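PDB 3E8W: takeout-like protein 1 from Epiphyas postvittana, which probably binds and carries hydrophobic small molecules, as related juvenile hormone binding proteins do, and here holds ubiquinone-8 along a long internal tunnel. Local coordinates for residues 4-9 / 20-25; 42-47 / 194-199; 76-81 / 127-132. All blocks are in the same frame, centred on the assembly; numbering follows the deposited sequence.

Contact 1: 4-9 / 20-25; sequences PVEKCN and FQQALP. With UQ8 (Ubiquinone-8), chain B.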
# COMPACT_ATOMS: atom_id res chain seq x y z
N PRO A 4 2.37 -14.36 -14.99
CA PRO A 4 1.63 -14.36 -16.26
C PRO A 4 1.44 -12.92 -16.72
O PRO A 4 0.59 -12.19 -16.19
CB PRO A 4 0.29 -15.04 -15.89
CG PRO A 4 0.09 -14.74 -14.43
CD PRO A 4 1.46 -14.39 -13.83
N VAL A 5 2.27 -12.50 -17.68
CA VAL A 5 2.22 -11.15 -18.21
C VAL A 5 2.45 -11.14 -19.73
O VAL A 5 3.46 -11.68 -20.24
CB VAL A 5 3.21 -10.20 -17.46
CG1 VAL A 5 4.36 -10.97 -16.81
CG2 VAL A 5 3.74 -9.13 -18.39
N GLU A 6 1.51 -10.53 -20.46
CA GLU A 6 1.66 -10.31 -21.90
C GLU A 6 2.67 -9.17 -22.12
O GLU A 6 2.70 -8.20 -21.35
CB GLU A 6 0.31 -9.98 -22.55
CG GLU A 6 -0.69 -11.16 -22.55
CD GLU A 6 -2.13 -10.71 -22.78
OE1 GLU A 6 -2.33 -9.80 -23.62
OE2 GLU A 6 -3.06 -11.24 -22.14
N LYS A 7 3.49 -9.32 -23.16
CA LYS A 7 4.60 -8.37 -23.40
C LYS A 7 4.15 -7.10 -24.14
O LYS A 7 3.62 -7.17 -25.24
CB LYS A 7 5.77 -9.07 -24.12
CG LYS A 7 6.55 -10.02 -23.19
CD LYS A 7 7.18 -11.21 -23.93
CE LYS A 7 8.28 -10.80 -24.91
NZ LYS A 7 8.96 -12.00 -25.50
N CYS A 8 4.36 -5.95 -23.51
CA CYS A 8 3.98 -4.67 -24.09
C CYS A 8 5.19 -3.93 -24.56
O CYS A 8 6.29 -4.15 -24.07
CB CYS A 8 3.34 -3.79 -23.03
SG CYS A 8 1.82 -4.42 -22.36
N ASN A 9 4.97 -3.02 -25.50
CA ASN A 9 5.86 -1.89 -25.65
C ASN A 9 5.56 -1.03 -24.45
O ASN A 9 4.42 -0.92 -24.03
CB ASN A 9 5.60 -1.12 -26.95
CG ASN A 9 5.71 -1.99 -28.18
OD1 ASN A 9 6.64 -2.79 -28.30
ND2 ASN A 9 4.77 -1.84 -29.09
N PHE A 20 -0.15 -5.04 -16.08
CA PHE A 20 -0.14 -4.83 -14.64
C PHE A 20 -1.36 -5.45 -13.97
O PHE A 20 -1.26 -6.02 -12.89
CB PHE A 20 -0.10 -3.34 -14.29
CG PHE A 20 1.28 -2.74 -14.26
CD1 PHE A 20 2.17 -2.93 -15.31
CD2 PHE A 20 1.69 -1.97 -13.17
CE1 PHE A 20 3.44 -2.38 -15.28
CE2 PHE A 20 2.95 -1.41 -13.15
CZ PHE A 20 3.83 -1.61 -14.19
N GLN A 21 -2.50 -5.32 -14.61
CA GLN A 21 -3.74 -5.86 -14.09
C GLN A 21 -3.74 -7.40 -14.04
O GLN A 21 -4.29 -7.96 -13.11
CB GLN A 21 -4.90 -5.35 -14.94
CG GLN A 21 -6.26 -5.73 -14.43
CD GLN A 21 -6.61 -5.00 -13.16
OE1 GLN A 21 -7.08 -3.86 -13.20
NE2 GLN A 21 -6.40 -5.65 -12.02
N GLN A 22 -3.14 -8.06 -15.04
CA GLN A 22 -3.04 -9.54 -15.09
C GLN A 22 -1.95 -10.13 -14.19
O GLN A 22 -2.12 -11.20 -13.60
CB GLN A 22 -2.71 -9.99 -16.49
CG GLN A 22 -3.86 -9.93 -17.46
CD GLN A 22 -3.63 -10.83 -18.67
OE1 GLN A 22 -2.57 -11.49 -18.81
NE2 GLN A 22 -4.63 -10.86 -19.57
N ALA A 23 -0.81 -9.47 -14.17
CA ALA A 23 0.27 -9.79 -13.27
C ALA A 23 -0.12 -9.66 -11.79
O ALA A 23 0.13 -10.56 -11.00
CB ALA A 23 1.44 -8.89 -13.56
N LEU A 24 -0.72 -8.53 -11.43
CA LEU A 24 -0.88 -8.13 -10.02
C LEU A 24 -1.33 -9.24 -9.07
O LEU A 24 -0.71 -9.45 -8.05
CB LEU A 24 -1.79 -6.87 -9.90
CG LEU A 24 -2.02 -6.28 -8.50
CD1 LEU A 24 -0.86 -5.42 -8.08
CD2 LEU A 24 -3.30 -5.47 -8.46
N PRO A 25 -2.44 -9.93 -9.38
CA PRO A 25 -2.93 -10.95 -8.43
C PRO A 25 -1.99 -12.13 -8.17
O PRO A 25 -1.87 -12.57 -7.01
CB PRO A 25 -4.25 -11.43 -9.08
CG PRO A 25 -4.66 -10.29 -9.97
CD PRO A 25 -3.35 -9.78 -10.52
C45 UQ8 B . -6.56 4.28 15.88
C44 UQ8 B . -6.69 5.78 16.21
C46 UQ8 B . -7.68 5.99 17.36
C43 UQ8 B . -7.07 6.63 14.98
C42 UQ8 B . -6.79 5.89 13.67
C41 UQ8 B . -5.31 5.94 13.35
C39 UQ8 B . -5.02 5.45 11.95
C40 UQ8 B . -4.23 4.15 11.84
C38 UQ8 B . -5.45 6.18 10.83
C37 UQ8 B . -5.22 5.85 9.48
C36 UQ8 B . -6.46 6.05 8.59
C34 UQ8 B . -6.20 5.89 7.07
C35 UQ8 B . -7.00 6.60 6.20
C33 UQ8 B . -5.22 5.06 6.52
C32 UQ8 B . -4.97 4.92 5.15
C31 UQ8 B . -4.14 3.66 4.81
C29 UQ8 B . -3.67 3.64 3.34
C30 UQ8 B . -3.63 4.96 2.57
C28 UQ8 B . -3.28 2.43 2.74
C27 UQ8 B . -2.82 2.21 1.43
C26 UQ8 B . -1.65 1.20 1.30
C24 UQ8 B . -1.37 0.79 -0.16
C25 UQ8 B . -2.48 0.08 -0.92
C23 UQ8 B . -0.13 1.05 -0.79
C22 UQ8 B . 0.26 0.74 -2.11
C21 UQ8 B . 1.80 0.75 -2.28
C19 UQ8 B . 2.32 0.47 -3.72
C20 UQ8 B . 3.84 0.22 -3.77
C18 UQ8 B . 1.60 -0.73 -4.34
C17 UQ8 B . 2.04 -0.99 -5.78
C16 UQ8 B . 1.26 -2.18 -6.34
C14 UQ8 B . 1.59 -2.43 -7.80
C15 UQ8 B . 1.21 -1.40 -8.87
C13 UQ8 B . 2.22 -3.62 -8.13
C12 UQ8 B . 2.61 -4.07 -9.39
C11 UQ8 B . 2.64 -5.60 -9.41
C9 UQ8 B . 2.81 -6.18 -10.81
C10 UQ8 B . 2.08 -5.33 -11.85
C8 UQ8 B . 4.30 -6.36 -11.15
C7 UQ8 B . 4.91 -5.12 -11.83
C6 UQ8 B . 5.15 -5.26 -13.35
C1 UQ8 B . 4.57 -6.27 -14.13
C1M UQ8 B . 3.73 -7.22 -13.57
C2 UQ8 B . 4.80 -6.37 -15.49
O2 UQ8 B . 4.27 -7.27 -16.14
C3 UQ8 B . 5.63 -5.46 -16.14
O3 UQ8 B . 5.85 -5.56 -17.48
C3M UQ8 B . 4.73 -4.96 -18.17
C4 UQ8 B . 6.24 -4.44 -15.40
O4 UQ8 B . 7.05 -3.55 -16.04
C4M UQ8 B . 8.22 -4.19 -16.59
C5 UQ8 B . 5.99 -4.35 -14.03
O5 UQ8 B . 6.53 -3.44 -13.40
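Val5 runs past Ala23 with their CA atoms 5.5 Å apart, so that the extended backbone of 4-9, which has no regular structure, lies against one flank of helix 13-29. This is the N-terminal end of the takeout fold, which belongs to the juvenile hormone binding protein family: the leading segment is stapled to the start of the helix by the disulfide Cys8-Cys15, and both border the quinone head of the bound ubiquinone-8. Protein-protein burial is small. The aliphatic centre is Val5 CB against Ala23 CB at 4.5 Å, while Pro4 lays its carbonyl oxygen near the backbone of Gln22 and Ala23 without bonding to it. On the outer side the extended chains of Glu6 and Gln22 approach each other obliquely, and NE2 of Gln22 gives a weak hydrogen bond to OE2 of Glu6 (3.0 Å). The N-H is bent well off line, at 129°, the carboxylate and amide planes stand 77° apart, and Gln22 OE1, itself an acceptor, lies 3.4 Å from Glu6 OE2. Facing inward, Val5 brings CG2 to within 3.0 Å of O2 of the quinone. Phe20 turns one ring face to the ligand: C10 of the first isoprene unit lies over it, 3.6 Å from CG, and CZ comes 3.4 Å from quinone O5. A serine in place of Phe20 would probably leave a gap under the junction of quinone and tail, and the head free to shift towards Ile71 and Val74, which the phenyl ring also touches. One helical turn on from Phe20, Leu24 has CG anti to its backbone nitrogen (chi1 -178°), which sends CD1 to the isoprenoid tail, 3.6 Å from C13.

Contact 2: 42-47 / 194-199; sequences LDLDDF and MEAAAK. With UQ8 (Ubiquinone-8), chain B.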
# COMPACT_ATOMS: atom_id res chain seq x y z
N LEU A 42 -0.90 -8.74 3.35
CA LEU A 42 0.45 -8.17 3.58
C LEU A 42 0.75 -7.98 5.08
O LEU A 42 0.03 -7.26 5.78
CB LEU A 42 0.61 -6.82 2.88
CG LEU A 42 1.96 -6.12 3.11
CD1 LEU A 42 3.06 -6.84 2.33
CD2 LEU A 42 1.91 -4.59 2.80
N ASP A 43 1.83 -8.61 5.56
CA ASP A 43 2.34 -8.35 6.90
C ASP A 43 3.10 -7.03 6.92
O ASP A 43 4.14 -6.91 6.31
CB ASP A 43 3.26 -9.46 7.38
CG ASP A 43 2.50 -10.72 7.78
OD1 ASP A 43 1.50 -10.65 8.54
OD2 ASP A 43 2.94 -11.80 7.35
N LEU A 44 2.56 -6.06 7.62
CA LEU A 44 3.23 -4.81 7.85
C LEU A 44 4.17 -4.98 9.05
O LEU A 44 3.84 -5.63 10.05
CB LEU A 44 2.20 -3.73 8.14
CG LEU A 44 1.12 -3.45 7.10
CD1 LEU A 44 0.03 -2.58 7.69
CD2 LEU A 44 1.73 -2.79 5.87
N ASP A 45 5.35 -4.39 8.97
CA ASP A 45 6.27 -4.40 10.10
C ASP A 45 5.79 -3.46 11.21
O ASP A 45 4.98 -2.55 10.97
CB ASP A 45 7.70 -4.06 9.65
CG ASP A 45 8.36 -5.21 8.89
OD1 ASP A 45 7.80 -6.32 8.83
OD2 ASP A 45 9.46 -5.01 8.37
N ASP A 46 6.26 -3.70 12.42
CA ASP A 46 5.81 -2.92 13.54
C ASP A 46 6.17 -1.48 13.27
O ASP A 46 7.24 -1.19 12.75
CB ASP A 46 6.47 -3.38 14.84
CG ASP A 46 6.04 -4.78 15.26
OD1 ASP A 46 5.08 -5.37 14.70
OD2 ASP A 46 6.70 -5.31 16.18
N PHE A 47 5.25 -0.57 13.60
CA PHE A 47 5.59 0.85 13.52
C PHE A 47 4.81 1.66 14.54
O PHE A 47 3.87 1.20 15.19
CB PHE A 47 5.37 1.38 12.10
CG PHE A 47 3.94 1.41 11.68
CD1 PHE A 47 3.19 2.56 11.83
CD2 PHE A 47 3.33 0.29 11.15
CE1 PHE A 47 1.85 2.60 11.44
CE2 PHE A 47 1.99 0.30 10.77
CZ PHE A 47 1.25 1.46 10.91
N MET A 194 0.24 4.05 4.95
CA MET A 194 0.61 3.82 3.56
C MET A 194 2.08 3.53 3.38
O MET A 194 2.45 2.68 2.57
CB MET A 194 0.27 5.05 2.72
CG MET A 194 0.73 4.95 1.30
SD MET A 194 0.46 6.55 0.54
CE MET A 194 1.84 7.53 1.19
N GLU A 195 2.91 4.26 4.12
CA GLU A 195 4.35 4.09 4.03
C GLU A 195 4.80 2.77 4.59
O GLU A 195 5.72 2.16 4.06
CB GLU A 195 5.06 5.24 4.72
CG GLU A 195 5.06 6.52 3.87
CD GLU A 195 5.93 7.61 4.45
OE1 GLU A 195 6.27 7.50 5.65
OE2 GLU A 195 6.26 8.58 3.71
N ALA A 196 4.14 2.30 5.65
CA ALA A 196 4.39 0.96 6.15
C ALA A 196 4.16 -0.09 5.06
O ALA A 196 4.98 -0.98 4.92
CB ALA A 196 3.52 0.65 7.42
N ALA A 197 3.07 0.01 4.31
CA ALA A 197 2.79 -0.91 3.19
C ALA A 197 3.68 -0.64 1.98
O ALA A 197 4.29 -1.57 1.42
CB ALA A 197 1.30 -0.84 2.76
N ALA A 198 3.77 0.62 1.57
CA ALA A 198 4.51 0.97 0.37
C ALA A 198 5.98 0.53 0.39
O ALA A 198 6.46 -0.03 -0.59
CB ALA A 198 4.40 2.47 0.09
N LYS A 199 6.70 0.74 1.48
CA LYS A 199 8.12 0.31 1.51
C LYS A 199 8.27 -1.21 1.33
O LYS A 199 9.16 -1.68 0.62
CB LYS A 199 8.86 0.80 2.77
CG LYS A 199 8.57 0.02 4.08
CD LYS A 199 9.38 0.58 5.29
CE LYS A 199 8.72 1.84 5.88
NZ LYS A 199 9.46 2.55 7.01
C45 UQ8 B . -6.56 4.28 15.88
C44 UQ8 B . -6.69 5.78 16.21
C46 UQ8 B . -7.68 5.99 17.36
C43 UQ8 B . -7.07 6.63 14.98
C42 UQ8 B . -6.79 5.89 13.67
C41 UQ8 B . -5.31 5.94 13.35
C39 UQ8 B . -5.02 5.45 11.95
C40 UQ8 B . -4.23 4.15 11.84
C38 UQ8 B . -5.45 6.18 10.83
C37 UQ8 B . -5.22 5.85 9.48
C36 UQ8 B . -6.46 6.05 8.59
C34 UQ8 B . -6.20 5.89 7.07
C35 UQ8 B . -7.00 6.60 6.20
C33 UQ8 B . -5.22 5.06 6.52
C32 UQ8 B . -4.97 4.92 5.15
C31 UQ8 B . -4.14 3.66 4.81
C29 UQ8 B . -3.67 3.64 3.34
C30 UQ8 B . -3.63 4.96 2.57
C28 UQ8 B . -3.28 2.43 2.74
C27 UQ8 B . -2.82 2.21 1.43
C26 UQ8 B . -1.65 1.20 1.30
C24 UQ8 B . -1.37 0.79 -0.16
C25 UQ8 B . -2.48 0.08 -0.92
C23 UQ8 B . -0.13 1.05 -0.79
C22 UQ8 B . 0.26 0.74 -2.11
C21 UQ8 B . 1.80 0.75 -2.28
C19 UQ8 B . 2.32 0.47 -3.72
C20 UQ8 B . 3.84 0.22 -3.77
C18 UQ8 B . 1.60 -0.73 -4.34
C17 UQ8 B . 2.04 -0.99 -5.78
C16 UQ8 B . 1.26 -2.18 -6.34
C14 UQ8 B . 1.59 -2.43 -7.80
C15 UQ8 B . 1.21 -1.40 -8.87
C13 UQ8 B . 2.22 -3.62 -8.13
C12 UQ8 B . 2.61 -4.07 -9.39
C11 UQ8 B . 2.64 -5.60 -9.41
C9 UQ8 B . 2.81 -6.18 -10.81
C10 UQ8 B . 2.08 -5.33 -11.85
C8 UQ8 B . 4.30 -6.36 -11.15
C7 UQ8 B . 4.91 -5.12 -11.83
C6 UQ8 B . 5.15 -5.26 -13.35
C1 UQ8 B . 4.57 -6.27 -14.13
C1M UQ8 B . 3.73 -7.22 -13.57
C2 UQ8 B . 4.80 -6.37 -15.49
O2 UQ8 B . 4.27 -7.27 -16.14
C3 UQ8 B . 5.63 -5.46 -16.14
O3 UQ8 B . 5.85 -5.56 -17.48
C3M UQ8 B . 4.73 -4.96 -18.17
C4 UQ8 B . 6.24 -4.44 -15.40
O4 UQ8 B . 7.05 -3.55 -16.04
C4M UQ8 B . 8.22 -4.19 -16.59
C5 UQ8 B . 5.99 -4.35 -14.03
O5 UQ8 B . 6.53 -3.44 -13.40
O HOH W 1 6.18 -2.31 6.95
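Ala196 presents its methyl group to the ring of Phe47 over the face: CB sits 4.1 Å from the ring centroid and 28° off the ring normal, a CH-pi contact made mainly with the CD2-CE2 side. Phe47 holds CG between its backbone N and carbonyl carbon (chi1 68°), which lays the ring across the Ala196 methyl. Leu44 uses a single branch. Its CD2 settles on the helix backbone, 3.4 Å from CA of Ala197, and also meets the Ala197 methyl and the carbonyl carbon of Ala196. Ala197 CB is gripped from a second leucine as well, CD2 of Leu42 lying 3.8 Å away. The helix is the long 182-211 of the alpha/beta-wrap fold of the takeout and juvenile hormone binding proteins, a long helix wrapped in a strongly curved antiparallel sheet; the segment axes of strand 42-44 and helix 194-199 pass 8.6 Å apart at 121°. Small alanines let the strand come this near, and the same helix also borders the ligand: CB of Ala197 is 3.9 Å from C26 of the ubiquinone tail. Polar linkage is indirect. One water accepts from Asp45 N (3.0 Å) and donates to Ala196 O (2.7 Å), bridging the break in strand 42-51 to the helix, while Asp45 OD1 forms a salt bridge with NZ of Lys200, just beyond 194-199 on the same helix.

Contact 3: 76-81 / 127-132; sequences WDLKKK and VSYEME. With UQ8 (Ubiquinone-8), chain B.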
# COMPACT_ATOMS: atom_id res chain seq x y z
N TRP A 76 4.40 5.17 -18.86
CA TRP A 76 5.82 4.96 -18.83
C TRP A 76 6.54 6.02 -19.68
O TRP A 76 6.31 6.12 -20.88
CB TRP A 76 6.07 3.56 -19.35
CG TRP A 76 7.32 2.98 -18.93
CD1 TRP A 76 8.56 3.50 -19.13
CD2 TRP A 76 7.49 1.73 -18.29
NE1 TRP A 76 9.52 2.64 -18.64
CE2 TRP A 76 8.88 1.54 -18.11
CE3 TRP A 76 6.62 0.75 -17.84
CZ2 TRP A 76 9.41 0.42 -17.50
CZ3 TRP A 76 7.15 -0.37 -17.22
CH2 TRP A 76 8.54 -0.52 -17.05
N ASP A 77 7.38 6.84 -19.03
CA ASP A 77 8.14 7.88 -19.72
C ASP A 77 9.60 7.44 -19.89
O ASP A 77 10.42 7.66 -19.00
CB ASP A 77 8.07 9.19 -18.91
CG ASP A 77 8.92 10.32 -19.52
OD1 ASP A 77 9.44 10.17 -20.66
OD2 ASP A 77 9.07 11.37 -18.85
N LEU A 78 9.92 6.83 -21.04
CA LEU A 78 11.28 6.32 -21.30
C LEU A 78 12.35 7.42 -21.31
O LEU A 78 13.53 7.15 -21.07
CB LEU A 78 11.37 5.51 -22.61
CG LEU A 78 10.75 4.10 -22.70
CD1 LEU A 78 11.12 3.46 -24.06
CD2 LEU A 78 11.15 3.17 -21.55
N LYS A 79 11.95 8.66 -21.58
CA LYS A 79 12.86 9.80 -21.46
C LYS A 79 13.30 9.95 -20.00
O LYS A 79 14.43 9.60 -19.65
CB LYS A 79 12.19 11.09 -21.99
CG LYS A 79 13.07 12.34 -21.96
CD LYS A 79 14.22 12.28 -22.96
CE LYS A 79 15.12 13.51 -22.78
NZ LYS A 79 16.40 13.41 -23.56
N LYS A 80 12.41 10.42 -19.14
CA LYS A 80 12.75 10.60 -17.73
C LYS A 80 13.06 9.30 -16.96
O LYS A 80 13.60 9.35 -15.86
CB LYS A 80 11.61 11.32 -17.02
CG LYS A 80 11.38 12.75 -17.50
CD LYS A 80 10.28 13.46 -16.65
CE LYS A 80 10.16 14.95 -17.03
NZ LYS A 80 8.76 15.33 -17.46
N LYS A 81 12.72 8.15 -17.53
CA LYS A 81 12.85 6.86 -16.84
C LYS A 81 12.03 6.83 -15.53
O LYS A 81 12.53 6.42 -14.48
CB LYS A 81 14.31 6.51 -16.56
CG LYS A 81 15.22 6.48 -17.79
CD LYS A 81 16.64 6.85 -17.37
CE LYS A 81 17.62 6.68 -18.50
NZ LYS A 81 18.93 7.28 -18.10
N VAL A 127 7.45 5.77 -9.78
CA VAL A 127 8.71 5.05 -9.55
C VAL A 127 9.80 5.59 -10.50
O VAL A 127 9.52 5.85 -11.68
CB VAL A 127 8.52 3.52 -9.79
CG1 VAL A 127 9.86 2.77 -9.72
CG2 VAL A 127 7.49 2.95 -8.80
N SER A 128 11.02 5.79 -10.00
CA SER A 128 12.16 6.07 -10.86
C SER A 128 12.99 4.80 -11.05
O SER A 128 13.19 4.02 -10.12
CB SER A 128 13.03 7.21 -10.31
OG SER A 128 13.55 6.94 -9.02
N TYR A 129 13.49 4.60 -12.25
CA TYR A 129 14.16 3.36 -12.57
C TYR A 129 15.35 3.61 -13.50
O TYR A 129 15.42 4.60 -14.21
CB TYR A 129 13.18 2.36 -13.24
CG TYR A 129 12.95 2.67 -14.69
CD1 TYR A 129 13.82 2.19 -15.65
CD2 TYR A 129 11.91 3.49 -15.11
CE1 TYR A 129 13.66 2.49 -16.98
CE2 TYR A 129 11.74 3.80 -16.45
CZ TYR A 129 12.63 3.29 -17.37
OH TYR A 129 12.52 3.56 -18.70
N GLU A 130 16.26 2.65 -13.48
CA GLU A 130 17.33 2.61 -14.44
C GLU A 130 17.25 1.25 -15.13
O GLU A 130 16.85 0.27 -14.50
CB GLU A 130 18.66 2.82 -13.72
CG GLU A 130 19.77 3.40 -14.59
CD GLU A 130 19.43 4.79 -15.13
OE1 GLU A 130 19.09 5.68 -14.30
OE2 GLU A 130 19.51 4.97 -16.37
N MET A 131 17.56 1.22 -16.42
CA MET A 131 17.78 -0.03 -17.14
C MET A 131 19.21 -0.50 -16.84
O MET A 131 20.16 0.25 -17.07
CB MET A 131 17.65 0.16 -18.65
CG MET A 131 16.26 0.51 -19.18
SD MET A 131 15.08 -0.83 -18.92
CE MET A 131 13.71 -0.30 -19.95
N GLU A 132 19.37 -1.73 -16.35
CA GLU A 132 20.72 -2.20 -16.01
C GLU A 132 21.03 -3.62 -16.51
O GLU A 132 20.34 -4.59 -16.18
CB GLU A 132 20.95 -2.09 -14.51
CG GLU A 132 21.07 -0.63 -13.99
CD GLU A 132 21.06 -0.54 -12.47
OE1 GLU A 132 21.08 -1.60 -11.80
OE2 GLU A 132 21.03 0.60 -11.94
C45 UQ8 B . -6.56 4.28 15.88
C44 UQ8 B . -6.69 5.78 16.21
C46 UQ8 B . -7.68 5.99 17.36
C43 UQ8 B . -7.07 6.63 14.98
C42 UQ8 B . -6.79 5.89 13.67
C41 UQ8 B . -5.31 5.94 13.35
C39 UQ8 B . -5.02 5.45 11.95
C40 UQ8 B . -4.23 4.15 11.84
C38 UQ8 B . -5.45 6.18 10.83
C37 UQ8 B . -5.22 5.85 9.48
C36 UQ8 B . -6.46 6.05 8.59
C34 UQ8 B . -6.20 5.89 7.07
C35 UQ8 B . -7.00 6.60 6.20
C33 UQ8 B . -5.22 5.06 6.52
C32 UQ8 B . -4.97 4.92 5.15
C31 UQ8 B . -4.14 3.66 4.81
C29 UQ8 B . -3.67 3.64 3.34
C30 UQ8 B . -3.63 4.96 2.57
C28 UQ8 B . -3.28 2.43 2.74
C27 UQ8 B . -2.82 2.21 1.43
C26 UQ8 B . -1.65 1.20 1.30
C24 UQ8 B . -1.37 0.79 -0.16
C25 UQ8 B . -2.48 0.08 -0.92
C23 UQ8 B . -0.13 1.05 -0.79
C22 UQ8 B . 0.26 0.74 -2.11
C21 UQ8 B . 1.80 0.75 -2.28
C19 UQ8 B . 2.32 0.47 -3.72
C20 UQ8 B . 3.84 0.22 -3.77
C18 UQ8 B . 1.60 -0.73 -4.34
C17 UQ8 B . 2.04 -0.99 -5.78
C16 UQ8 B . 1.26 -2.18 -6.34
C14 UQ8 B . 1.59 -2.43 -7.80
C15 UQ8 B . 1.21 -1.40 -8.87
C13 UQ8 B . 2.22 -3.62 -8.13
C12 UQ8 B . 2.61 -4.07 -9.39
C11 UQ8 B . 2.64 -5.60 -9.41
C9 UQ8 B . 2.81 -6.18 -10.81
C10 UQ8 B . 2.08 -5.33 -11.85
C8 UQ8 B . 4.30 -6.36 -11.15
C7 UQ8 B . 4.91 -5.12 -11.83
C6 UQ8 B . 5.15 -5.26 -13.35
C1 UQ8 B . 4.57 -6.27 -14.13
C1M UQ8 B . 3.73 -7.22 -13.57
C2 UQ8 B . 4.80 -6.37 -15.49
O2 UQ8 B . 4.27 -7.27 -16.14
C3 UQ8 B . 5.63 -5.46 -16.14
O3 UQ8 B . 5.85 -5.56 -17.48
C3M UQ8 B . 4.73 -4.96 -18.17
C4 UQ8 B . 6.24 -4.44 -15.40
O4 UQ8 B . 7.05 -3.55 -16.04
C4M UQ8 B . 8.22 -4.19 -16.59
C5 UQ8 B . 5.99 -4.35 -14.03
O5 UQ8 B . 6.53 -3.44 -13.40
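The turn of the beta-hairpin that joins strands 54-77 and 82-100 folds over strand 113-133, and Lys81 and Tyr129 are its meeting point. The backbone N of Tyr129 donates to Lys81 O at 3.0 Å, carrying the antiparallel pairing of 82-100 with 113-133 back into the turn. Lys81 takes up a left-handed backbone conformation there, and the turn is further tied by weak bonds from the backbone N of Lys79 and Lys80 to the Asp77 carboxylate. The Tyr129 ring is held between two partners. CB of Lys81 lies over one face, 3.9 Å from the centroid in a CH-pi contact, and CZ2 of Trp76 lies over the opposite face, displaced towards the rim. With CG of Tyr129 set between backbone N and carbonyl carbon (chi1 79°), the ring is carried across the turn to Trp76. The indole and phenol are oblique to each other, their planes 64° apart, and NE1 of Trp76 donates to Tyr129 OH over 3.1 Å, nearly straight at 167° and within the indole plane. CD2 of Leu78 closes on the same hydroxyl. Beyond the ring, the extended Lys81 chain takes NZ to Glu130, whose chain bends at chi2 to meet it: the salt bridge to OE2 measures 2.9 Å and uses the syn lone pair. Elsewhere on the indole, CZ3 of Trp76 approaches the methoxy oxygen O4 of ubiquinone-8 at 3.4 Å. Since the tyrosine hydroxyl accepts from NE1, it probably fixes the rotation of the indole and thereby the edge offered to the quinone, whereas the Lys81-Glu130 pair, on the more exposed side of the turn, is likely to be weakened by water.

How the contacts relate
All three contacts touch the same ubiquinone-8, but at different points of its length. Contacts 1 and 3 lie near one end, with centres 18 Å apart and nearest atoms about 5 Å apart, and both border the quinone head. Contact 2 lies near the middle of the chain, its centre 24 and 25 Å from theirs, and borders the tail. It is the buried one, made of alanine, leucine and phenylalanine with a single bridging water. Contact 1 is a surface contact with a weak polar pair, and contact 3 is partly buried and combines aromatic packing with hydrogen bonds and a salt bridge. Contacts 2 and 3 share the sheet, through neighbouring strands 42-51 and 54-77.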